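Local atomic coordinates of endoglucanase E-5 (Thermobifida fusca, PDB entry 2CKS), a protein that cleaves internal beta-1,4-glucosidic linkages in cellulose, lichenin and cereal beta-D-glucans, acting here through its family 5 glycoside hydrolase catalytic domain. Residues S177-A190 with N213-F225. Sequence-based numbering, arbitrary orientation. Where two conformers were deposited one is given.
Sequences SLGVSEGSGPAEIA and NYLNALREASELF
In the TIM barrel of this catalytic domain, the connection from strand 168-170 to strand 199-206 packs against helix 212-224, with Val180 meeting Tyr214 at one end and Pro186, Ile189 and Ala190 meeting Phe225 at the other. Val180 lays CG1 almost centrally over one face of the Tyr214 ring, 3.6 Å from its centroid and 11° off the normal, a close CH-pi contact. With CG1 anti to the backbone N (chi1 174°), the other methyl, CG2, is turned onto Ala217 CB at 3.4 Å, tighter than usual for two carbons. The tyrosine ring also stacks with His210, and its OH lies against CA and CB of Ser181; replacing this tyrosine with an alanine would probably leave Val180 CG1 without its aromatic floor and open a gap beside Ser177 and Ser181. Those serines follow helix 173-176 in the connection after the fifth barrel strand, where Ser177 OG takes the Ser181 N-H in a nearly straight bond (168°) and also bonds to Gly174 O. Midway, Ala221 CB sits 3.6 Å from both Leu178 CD1 and Pro186 CB. Pro186 CG lies 3.6 Å from OE1 of the extended Glu220, the two side chains crossing at about a right angle; Glu220 OE2 accepts from a water that takes the Ala187 N-H. Ile189 CG2 sits over one face of the Phe225 ring, offset toward the rim, 4.1 Å from its centroid, while Ala221 O lies over the opposite face and Pro186 O meets the ring edge in plane, 3.6 Å from CE2. Leu224 CD1 touches Ala190 CB at 3.8 Å.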
ATOM      1  N   SER A 177      10.134   2.303   7.154  1.00  6.47           N
ATOM      2  CA  SER A 177      10.077   1.804   8.527  1.00  6.96           C
ATOM      3  C   SER A 177       9.953   2.933   9.549  1.00  7.67           C
ATOM      4  O   SER A 177      10.289   2.748  10.709  1.00  8.06           O
ATOM      5  CB  SER A 177      11.315   0.964   8.825  1.00  7.57           C
ATOM      6  OG  SER A 177      12.485   1.764   8.787  1.00  7.77           O
ATOM      7  N   LEU A 178       9.460   4.089   9.112  1.00  8.08           N
ATOM      8  CA  LEU A 178       9.410   5.294   9.941  1.00  8.77           C
ATOM      9  C   LEU A 178      10.798   5.630  10.494  1.00  9.28           C
ATOM     10  O   LEU A 178      10.924   6.216  11.573  1.00  9.68           O
ATOM     11  CB  LEU A 178       8.377   5.156  11.071  1.00  9.10           C
ATOM     12  CG  LEU A 178       6.912   5.008  10.630  1.00  8.92           C
ATOM     13  CD1 LEU A 178       6.071   4.435  11.754  1.00 10.02           C
ATOM     14  CD2 LEU A 178       6.346   6.334  10.168  1.00 10.03           C
ATOM     15  N   GLY A 179      11.835   5.258   9.747  1.00  9.57           N
ATOM     16  CA  GLY A 179      13.207   5.486  10.158  1.00  9.87           C
ATOM     17  C   GLY A 179      13.815   4.416  11.047  1.00 10.25           C
ATOM     18  O   GLY A 179      15.011   4.460  11.287  1.00 10.84           O
ATOM     19  N   VAL A 180      13.028   3.456  11.524  1.00 10.74           N
ATOM     20  CA  VAL A 180      13.521   2.494  12.522  1.00 11.51           C
ATOM     21  C   VAL A 180      14.728   1.688  12.015  1.00 12.40           C
ATOM     22  O   VAL A 180      15.695   1.476  12.749  1.00 12.48           O
ATOM     23  CB  VAL A 180      12.398   1.541  13.000  1.00 11.39           C
ATOM     24  CG1 VAL A 180      12.950   0.457  13.927  1.00 11.26           C
ATOM     25  CG2 VAL A 180      11.292   2.316  13.698  1.00 11.34           C
ATOM     26  N   SER A 181      14.675   1.261  10.760  0.50 12.98           N
ATOM     27  CA  SER A 181      15.728   0.429  10.185  0.50 13.73           C
ATOM     28  C   SER A 181      17.031   1.196   9.941  0.50 14.35           C
ATOM     29  O   SER A 181      18.081   0.582   9.736  0.50 14.83           O
ATOM     30  CB  SER A 181      15.251  -0.199   8.879  0.50 13.68           C
ATOM     31  OG  SER A 181      15.313   0.731   7.819  0.50 14.20           O
ATOM     32  N   GLU A 182      16.962   2.528   9.972  1.00 14.51           N
ATOM     33  CA  GLU A 182      18.147   3.378   9.774  1.00 15.36           C
ATOM     34  C   GLU A 182      18.479   4.175  11.043  1.00 15.80           C
ATOM     35  O   GLU A 182      19.051   5.267  10.976  1.00 16.98           O
ATOM     36  CB  GLU A 182      17.949   4.281   8.543  1.00 15.51           C
ATOM     37  CG  GLU A 182      17.960   3.479   7.238  1.00 16.67           C
ATOM     38  CD  GLU A 182      17.778   4.310   5.975  1.00 17.01           C
ATOM     39  OE1 GLU A 182      17.611   5.545   6.078  1.00 19.87           O
ATOM     40  OE2 GLU A 182      17.806   3.709   4.866  1.00 17.08           O
ATOM     41  N   GLY A 183      18.108   3.618  12.197  1.00 16.04           N
ATOM     42  CA  GLY A 183      18.456   4.168  13.498  1.00 15.88           C
ATOM     43  C   GLY A 183      17.701   5.397  13.971  1.00 15.60           C
ATOM     44  O   GLY A 183      18.176   6.115  14.852  1.00 16.78           O
ATOM     45  N   SER A 184      16.523   5.644  13.404  1.00 14.46           N
ATOM     46  CA  SER A 184      15.701   6.797  13.764  1.00 13.58           C
ATOM     47  C   SER A 184      14.283   6.361  14.138  1.00 12.33           C
ATOM     48  O   SER A 184      14.072   5.233  14.580  1.00 12.46           O
ATOM     49  CB  SER A 184      15.684   7.818  12.621  1.00 13.71           C
ATOM     50  OG  SER A 184      15.161   9.061  13.069  1.00 14.58           O
ATOM     51  N   GLY A 185      13.312   7.253  13.981  1.00 11.15           N
ATOM     52  CA  GLY A 185      11.940   6.954  14.351  1.00 10.56           C
ATOM     53  C   GLY A 185      10.974   8.015  13.867  1.00  9.79           C
ATOM     54  O   GLY A 185      11.386   8.978  13.228  1.00  9.69           O
ATOM     55  N   PRO A 186       9.689   7.845  14.160  1.00  9.49           N
ATOM     56  CA  PRO A 186       8.660   8.766  13.657  1.00  9.52           C
ATOM     57  C   PRO A 186       8.723  10.192  14.202  1.00  9.50           C
ATOM     58  O   PRO A 186       8.154  11.089  13.589  1.00  9.46           O
ATOM     59  CB  PRO A 186       7.345   8.090  14.062  1.00  9.50           C
ATOM     60  CG  PRO A 186       7.704   7.132  15.146  1.00  9.61           C
ATOM     61  CD  PRO A 186       9.114   6.735  14.941  1.00  9.30           C
ATOM     62  N   ALA A 187       9.404  10.414  15.320  1.00  9.97           N
ATOM     63  CA  ALA A 187       9.541  11.771  15.843  1.00 10.38           C
ATOM     64  C   ALA A 187      10.202  12.704  14.824  1.00 10.23           C
ATOM     65  O   ALA A 187       9.905  13.888  14.776  1.00 10.69           O
ATOM     66  CB  ALA A 187      10.323  11.771  17.146  1.00 10.79           C
ATOM     67  N   GLU A 188      11.096  12.158  14.004  1.00  9.93           N
ATOM     68  CA  GLU A 188      11.757  12.926  12.957  1.00 10.19           C
ATOM     69  C   GLU A 188      10.752  13.521  11.973  1.00  9.58           C
ATOM     70  O   GLU A 188      10.885  14.663  11.546  1.00  9.47           O
ATOM     71  CB  GLU A 188      12.725  12.015  12.221  1.00 10.99           C
ATOM     72  CG  GLU A 188      13.513  12.667  11.119  1.00 12.37           C
ATOM     73  CD  GLU A 188      14.699  11.829  10.706  1.00 13.82           C
ATOM     74  OE1 GLU A 188      14.565  10.576  10.637  1.00 13.05           O
ATOM     75  OE2 GLU A 188      15.761  12.430  10.452  1.00 14.79           O
ATOM     76  N   ILE A 189       9.738  12.734  11.624  1.00  9.18           N
ATOM     77  CA  ILE A 189       8.679  13.192  10.723  1.00  8.92           C
ATOM     78  C   ILE A 189       7.830  14.275  11.379  1.00  8.71           C
ATOM     79  O   ILE A 189       7.527  15.300  10.772  1.00  8.77           O
ATOM     80  CB  ILE A 189       7.783  11.994  10.301  1.00  8.80           C
ATOM     81  CG1 ILE A 189       8.599  10.974   9.504  1.00  8.44           C
ATOM     82  CG2 ILE A 189       6.555  12.475   9.506  1.00  9.08           C
ATOM     83  CD1 ILE A 189       7.965   9.572   9.463  1.00  8.65           C
ATOM     84  N   ALA A 190       7.435  14.048  12.627  1.00  8.81           N
ATOM     85  CA  ALA A 190       6.566  14.987  13.330  1.00  9.26           C
ATOM     86  C   ALA A 190       7.219  16.347  13.500  1.00  9.55           C
ATOM     87  O   ALA A 190       6.523  17.367  13.441  1.00 10.15           O
ATOM     88  CB  ALA A 190       6.164  14.425  14.669  1.00  9.48           C
ATOM     89  N   ASN A 213      10.480  -3.122  18.802  0.80 13.23           N
ATOM     90  CA  ASN A 213      10.916  -1.778  18.416  0.80 13.36           C
ATOM     91  C   ASN A 213      10.170  -1.235  17.193  0.80 12.45           C
ATOM     92  O   ASN A 213       9.964  -0.032  17.083  0.80 12.77           O
ATOM     93  CB  ASN A 213      12.449  -1.659  18.272  0.80 13.87           C
ATOM     94  CG  ASN A 213      13.028  -2.491  17.128  0.80 14.69           C
ATOM     95  OD1 ASN A 213      13.975  -2.061  16.467  0.80 18.67           O
ATOM     96  ND2 ASN A 213      12.502  -3.694  16.925  0.80 16.41           N
ATOM     97  N   TYR A 214       9.751  -2.119  16.294  1.00 11.58           N
ATOM     98  CA  TYR A 214       8.940  -1.714  15.147  1.00 10.72           C
ATOM     99  C   TYR A 214       7.482  -1.488  15.563  1.00  9.81           C
ATOM    100  O   TYR A 214       6.861  -0.508  15.150  1.00  9.25           O
ATOM    101  CB  TYR A 214       9.044  -2.758  14.026  1.00 10.17           C
ATOM    102  CG  TYR A 214      10.347  -2.694  13.271  1.00 11.32           C
ATOM    103  CD1 TYR A 214      10.418  -2.136  12.000  1.00 13.25           C
ATOM    104  CD2 TYR A 214      11.509  -3.198  13.828  1.00 12.88           C
ATOM    105  CE1 TYR A 214      11.635  -2.081  11.307  1.00 13.94           C
ATOM    106  CE2 TYR A 214      12.718  -3.156  13.146  1.00 14.34           C
ATOM    107  CZ  TYR A 214      12.774  -2.591  11.892  1.00 14.87           C
ATOM    108  OH  TYR A 214      13.981  -2.551  11.228  1.00 16.79           O
ATOM    109  N   LEU A 215       6.945  -2.385  16.383  1.00  9.61           N
ATOM    110  CA  LEU A 215       5.587  -2.248  16.910  1.00  9.37           C
ATOM    111  C   LEU A 215       5.448  -0.951  17.717  1.00  9.04           C
ATOM    112  O   LEU A 215       4.484  -0.213  17.557  1.00  8.72           O
ATOM    113  CB  LEU A 215       5.221  -3.475  17.762  1.00  9.83           C
ATOM    114  CG  LEU A 215       3.801  -3.559  18.319  1.00 11.57           C
ATOM    115  CD1 LEU A 215       2.819  -3.840  17.209  1.00 13.71           C
ATOM    116  CD2 LEU A 215       3.716  -4.643  19.390  1.00 13.27           C
ATOM    117  N   ASN A 216       6.422  -0.680  18.573  1.00  9.14           N
ATOM    118  CA  ASN A 216       6.440   0.559  19.350  1.00  9.26           C
ATOM    119  C   ASN A 216       6.461   1.815  18.476  1.00  8.62           C
ATOM    120  O   ASN A 216       5.761   2.789  18.769  1.00  8.63           O
ATOM    121  CB  ASN A 216       7.633   0.582  20.318  1.00  9.54           C
ATOM    122  CG  ASN A 216       7.465  -0.388  21.490  1.00 12.12           C
ATOM    123  OD1 ASN A 216       6.374  -0.845  21.775  1.00 15.40           O
ATOM    124  ND2 ASN A 216       8.562  -0.696  22.164  1.00 15.13           N
ATOM    125  N   ALA A 217       7.253   1.789  17.407  1.00  8.18           N
ATOM    126  CA  ALA A 217       7.346   2.923  16.490  1.00  7.66           C
ATOM    127  C   ALA A 217       6.022   3.186  15.792  1.00  7.54           C
ATOM    128  O   ALA A 217       5.665   4.333  15.558  1.00  7.27           O
ATOM    129  CB  ALA A 217       8.452   2.698  15.468  1.00  7.84           C
ATOM    130  N   LEU A 218       5.297   2.128  15.447  1.00  7.45           N
ATOM    131  CA  LEU A 218       3.986   2.281  14.828  1.00  8.24           C
ATOM    132  C   LEU A 218       2.989   2.927  15.799  1.00  8.68           C
ATOM    133  O   LEU A 218       2.240   3.824  15.420  1.00  9.06           O
ATOM    134  CB  LEU A 218       3.479   0.928  14.336  1.00  7.52           C
ATOM    135  CG  LEU A 218       2.108   0.913  13.665  1.00  7.40           C
ATOM    136  CD1 LEU A 218       2.066   1.870  12.481  1.00  6.91           C
ATOM    137  CD2 LEU A 218       1.796  -0.496  13.227  1.00  7.85           C
ATOM    138  N   ARG A 219       2.993   2.470  17.048  0.60  9.56           N
ATOM    139  CA  ARG A 219       2.175   3.076  18.100  0.60 10.28           C
ATOM    140  C   ARG A 219       2.519   4.558  18.271  0.60  9.99           C
ATOM    141  O   ARG A 219       1.635   5.416  18.308  0.60  9.95           O
ATOM    142  CB  ARG A 219       2.396   2.351  19.434  0.60 10.91           C
ATOM    143  CG  ARG A 219       1.175   1.672  19.985  0.60 12.59           C
ATOM    144  CD  ARG A 219       1.328   1.153  21.413  0.60 13.42           C
ATOM    145  NE  ARG A 219       1.511  -0.305  21.480  0.60 13.68           N
ATOM    146  CZ  ARG A 219       2.665  -0.930  21.688  0.60 14.35           C
ATOM    147  NH1 ARG A 219       3.782  -0.253  21.861  0.60 15.46           N
ATOM    148  NH2 ARG A 219       2.709  -2.259  21.729  0.60 16.38           N
ATOM    149  N   GLU A 220       3.814   4.844  18.356  1.00  9.87           N
ATOM    150  CA  GLU A 220       4.308   6.207  18.510  1.00  9.84           C
ATOM    151  C   GLU A 220       3.859   7.108  17.356  1.00  9.41           C
ATOM    152  O   GLU A 220       3.365   8.204  17.571  1.00  9.26           O
ATOM    153  CB  GLU A 220       5.835   6.188  18.600  1.00  9.96           C
ATOM    154  CG  GLU A 220       6.468   7.543  18.840  1.00 12.29           C
ATOM    155  CD  GLU A 220       7.985   7.512  18.830  1.00 16.40           C
ATOM    156  OE1 GLU A 220       8.583   6.431  18.586  1.00 19.88           O
ATOM    157  OE2 GLU A 220       8.583   8.586  19.072  1.00 19.82           O
ATOM    158  N   ALA A 221       4.004   6.619  16.131  1.00  8.35           N
ATOM    159  CA  ALA A 221       3.678   7.408  14.954  1.00  8.24           C
ATOM    160  C   ALA A 221       2.199   7.748  14.933  1.00  8.38           C
ATOM    161  O   ALA A 221       1.819   8.860  14.570  1.00  8.64           O
ATOM    162  CB  ALA A 221       4.053   6.636  13.699  1.00  7.56           C
ATOM    163  N   SER A 222       1.370   6.788  15.334  1.00  8.92           N
ATOM    164  CA  SER A 222      -0.075   6.951  15.243  1.00 10.25           C
ATOM    165  C   SER A 222      -0.592   8.030  16.208  1.00 10.07           C
ATOM    166  O   SER A 222      -1.687   8.548  16.013  1.00 10.96           O
ATOM    167  CB  SER A 222      -0.786   5.613  15.461  1.00 10.36           C
ATOM    168  OG  SER A 222      -0.726   5.213  16.813  1.00 14.44           O
ATOM    169  N   GLU A 223       0.198   8.376  17.230  1.00 10.57           N
ATOM    170  CA  GLU A 223      -0.108   9.537  18.087  1.00 10.17           C
ATOM    171  C   GLU A 223       0.074  10.881  17.376  1.00 10.31           C
ATOM    172  O   GLU A 223      -0.546  11.867  17.762  1.00 10.69           O
ATOM    173  CB  GLU A 223       0.795   9.587  19.324  1.00 10.46           C
ATOM    174  CG  GLU A 223       0.778   8.367  20.213  1.00 11.22           C
ATOM    175  CD  GLU A 223      -0.554   8.135  20.897  1.00 13.68           C
ATOM    176  OE1 GLU A 223      -1.294   9.107  21.199  1.00 14.72           O
ATOM    177  OE2 GLU A 223      -0.857   6.955  21.155  1.00 15.20           O
ATOM    178  N   LEU A 224       0.949  10.919  16.368  1.00  9.83           N
ATOM    179  CA  LEU A 224       1.467  12.172  15.799  1.00  9.98           C
ATOM    180  C   LEU A 224       0.903  12.539  14.424  1.00  9.44           C
ATOM    181  O   LEU A 224       0.808  13.711  14.089  1.00  9.60           O
ATOM    182  CB  LEU A 224       2.994  12.092  15.681  1.00 10.17           C
ATOM    183  CG  LEU A 224       3.768  11.647  16.931  1.00 11.42           C
ATOM    184  CD1 LEU A 224       5.188  11.253  16.608  1.00 12.22           C
ATOM    185  CD2 LEU A 224       3.746  12.742  17.969  1.00 12.56           C
ATOM    186  N   PHE A 225       0.581  11.532  13.624  1.00  8.45           N
ATOM    187  CA  PHE A 225       0.149  11.755  12.241  1.00  7.84           C
ATOM    188  C   PHE A 225      -0.526  10.492  11.709  1.00  7.17           C
ATOM    189  O   PHE A 225      -0.409   9.437  12.330  1.00  6.96           O
ATOM    190  CB  PHE A 225       1.328  12.154  11.346  1.00  7.74           C
ATOM    191  CG  PHE A 225       2.561  11.312  11.534  1.00  7.91           C
ATOM    192  CD1 PHE A 225       2.659  10.049  10.969  1.00  7.80           C
ATOM    193  CD2 PHE A 225       3.648  11.804  12.258  1.00  7.21           C
ATOM    194  CE1 PHE A 225       3.804   9.280  11.135  1.00  6.55           C
ATOM    195  CE2 PHE A 225       4.787  11.038  12.436  1.00  7.40           C
ATOM    196  CZ  PHE A 225       4.873   9.778  11.863  1.00  7.05           C
TER
HETATM  197  O   HOH W   1      10.858   8.639  17.250  1.00 20.55           O